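Local coordinates for lipoprotein (Streptococcus pneumoniae, PDB 3CX3), which binds zinc and probably delivers it to an ABC transporter as the extracellular lipoprotein component of a pneumococcal metal-uptake system, at residues D265-Y268 with L269-L272. Numbering follows the deposited sequence.
Sequences DKTY and LENL
Leu-272 N donates to Tyr-268 O at 2.9 Å, the i to i+4 bond of an alpha-helical turn. This turn opens helix 268-281, the last of a two-lobed metal-binding receptor whose lobes, each with a four-stranded parallel sheet, are spanned by the long helix 147-173. Just ahead of it, Thr-267 N bonds Glu-270 OE2 at 2.9 Å (170°), a glutamate carboxylate accepting from the backbone N three residues earlier, as in one half of a capping box; the carboxylate is met from above, the donor lying 45° out of its plane. Glu-270 reaches back because CG stands anti to its own carbonyl carbon and the chain beyond is extended. The Thr-267 OG1 to Glu-270 N bond that would complete the box is absent: Thr-267 OG1 instead bonds weakly to Glu-26 of helix 18-28, and the position of the Thr-267 methyl is doubtful.

Thr-267 O draws two weak donors from Asn-271, the backbone N and the side-chain ND2, the latter at 2.8 Å but bent to 123°. The amide's other end, OD1, accepts from Asn-264, which helps fix its rotation. Lys-266 folds over the same turn by bends at chi3 and chi4, bringing NZ into a weak bond with Glu-270 O; NZ and Glu-270 OE2, 4.7 Å apart, are not in contact, though their opposite charges may attract weakly.

Tyr-268 is buried, with Phe-157 of helix 147-173 and Ala-22 of helix 18-28 against it, and its OH bonded to Trp-122 O. Along the turn, its CE2 touches Leu-272 CD2 at 4.1 Å.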
ATOM      1  N   ASP A 265     -16.843   3.522  -3.756  1.00 85.37           N
ATOM      2  CA  ASP A 265     -16.561   4.729  -4.529  1.00 84.69           C
ATOM      3  C   ASP A 265     -15.281   5.394  -4.032  1.00 81.39           C
ATOM      4  O   ASP A 265     -14.455   5.847  -4.832  1.00 81.38           O
ATOM      5  CB  ASP A 265     -17.727   5.720  -4.447  1.00 86.40           C
ATOM      6  CG  ASP A 265     -18.995   5.198  -5.118  1.00 90.11           C
ATOM      7  OD1 ASP A 265     -19.721   4.389  -4.485  1.00 92.74           O
ATOM      8  OD2 ASP A 265     -19.267   5.610  -6.275  1.00 92.37           O
ATOM      9  N   LYS A 266     -15.127   5.399  -2.707  1.00 76.51           N
ATOM     10  CA  LYS A 266     -14.137   6.191  -1.961  1.00 71.79           C
ATOM     11  C   LYS A 266     -12.806   6.464  -2.663  1.00 68.79           C
ATOM     12  O   LYS A 266     -12.312   5.647  -3.437  1.00 68.15           O
ATOM     13  CB  LYS A 266     -13.882   5.564  -0.582  1.00 72.01           C
ATOM     14  CG  LYS A 266     -15.141   5.093   0.154  1.00 71.27           C
ATOM     15  CD  LYS A 266     -14.784   4.235   1.357  1.00 71.63           C
ATOM     16  CE  LYS A 266     -15.080   4.934   2.681  1.00 72.49           C
ATOM     17  NZ  LYS A 266     -14.513   6.307   2.777  1.00 73.27           N
ATOM     18  N   THR A 267     -12.242   7.632  -2.357  1.00 65.27           N
ATOM     19  CA  THR A 267     -10.958   8.102  -2.869  1.00 61.99           C
ATOM     20  C   THR A 267      -9.865   7.187  -2.294  1.00 59.56           C
ATOM     21  O   THR A 267     -10.191   6.214  -1.625  1.00 59.10           O
ATOM     22  CB  THR A 267     -10.771   9.606  -2.461  1.00 62.32           C
ATOM     23  OG1 THR A 267     -10.353  10.386  -3.585  1.00 62.86           O
ATOM     24  CG2 THR A 267      -9.775   9.780  -1.362  1.00 62.06           C
ATOM     25  N   TYR A 268      -8.585   7.453  -2.552  1.00 56.76           N
ATOM     26  CA  TYR A 268      -7.539   6.681  -1.861  1.00 54.28           C
ATOM     27  C   TYR A 268      -7.460   7.115  -0.404  1.00 54.05           C
ATOM     28  O   TYR A 268      -7.595   6.293   0.507  1.00 53.60           O
ATOM     29  CB  TYR A 268      -6.166   6.813  -2.521  1.00 53.92           C
ATOM     30  CG  TYR A 268      -5.093   6.106  -1.728  1.00 51.60           C
ATOM     31  CD1 TYR A 268      -4.984   4.724  -1.760  1.00 49.39           C
ATOM     32  CD2 TYR A 268      -4.210   6.813  -0.927  1.00 50.20           C
ATOM     33  CE1 TYR A 268      -4.027   4.064  -1.018  1.00 48.28           C
ATOM     34  CE2 TYR A 268      -3.234   6.150  -0.183  1.00 49.31           C
ATOM     35  CZ  TYR A 268      -3.155   4.776  -0.240  1.00 47.41           C
ATOM     36  OH  TYR A 268      -2.216   4.108   0.493  1.00 45.53           O
ATOM     37  N   LEU A 269      -7.256   8.416  -0.201  1.00 54.17           N
ATOM     38  CA  LEU A 269      -7.143   8.997   1.125  1.00 54.69           C
ATOM     39  C   LEU A 269      -8.378   8.767   1.997  1.00 54.74           C
ATOM     40  O   LEU A 269      -8.264   8.602   3.219  1.00 54.85           O
ATOM     41  CB  LEU A 269      -6.799  10.476   1.026  1.00 54.84           C
ATOM     42  CG  LEU A 269      -5.322  10.708   0.699  1.00 56.25           C
ATOM     43  CD1 LEU A 269      -5.026  12.187   0.526  1.00 57.25           C
ATOM     44  CD2 LEU A 269      -4.405  10.087   1.764  1.00 57.02           C
ATOM     45  N   GLU A 270      -9.544   8.731   1.362  1.00 54.84           N
ATOM     46  CA  GLU A 270     -10.789   8.365   2.019  1.00 54.96           C
ATOM     47  C   GLU A 270     -10.757   6.938   2.587  1.00 53.90           C
ATOM     48  O   GLU A 270     -11.263   6.715   3.691  1.00 54.13           O
ATOM     49  CB  GLU A 270     -11.970   8.575   1.071  1.00 55.83           C
ATOM     50  CG  GLU A 270     -12.270  10.052   0.849  1.00 59.72           C
ATOM     51  CD  GLU A 270     -13.415  10.329  -0.100  1.00 65.08           C
ATOM     52  OE1 GLU A 270     -13.786  11.516  -0.200  1.00 67.35           O
ATOM     53  OE2 GLU A 270     -13.945   9.390  -0.744  1.00 66.51           O
ATOM     54  N   ASN A 271     -10.158   5.989   1.851  1.00 51.94           N
ATOM     55  CA  ASN A 271      -9.954   4.609   2.343  1.00 50.38           C
ATOM     56  C   ASN A 271      -8.848   4.476   3.403  1.00 49.71           C
ATOM     57  O   ASN A 271      -8.978   3.693   4.368  1.00 49.23           O
ATOM     58  CB  ASN A 271      -9.633   3.642   1.194  1.00 50.43           C
ATOM     59  CG  ASN A 271     -10.852   3.240   0.387  1.00 49.46           C
ATOM     60  OD1 ASN A 271     -11.772   2.582   0.884  1.00 48.86           O
ATOM     61  ND2 ASN A 271     -10.835   3.592  -0.889  1.00 48.81           N
ATOM     62  N   LEU A 272      -7.745   5.205   3.197  1.00 48.85           N
ATOM     63  CA  LEU A 272      -6.694   5.295   4.207  1.00 48.50           C
ATOM     64  C   LEU A 272      -7.307   5.801   5.509  1.00 49.77           C
ATOM     65  O   LEU A 272      -7.205   5.141   6.549  1.00 49.62           O
ATOM     66  CB  LEU A 272      -5.542   6.194   3.730  1.00 47.83           C
ATOM     67  CG  LEU A 272      -4.270   6.381   4.571  1.00 45.84           C
ATOM     68  CD1 LEU A 272      -3.642   5.082   5.072  1.00 43.40           C
ATOM     69  CD2 LEU A 272      -3.264   7.147   3.770  1.00 45.98           C
TER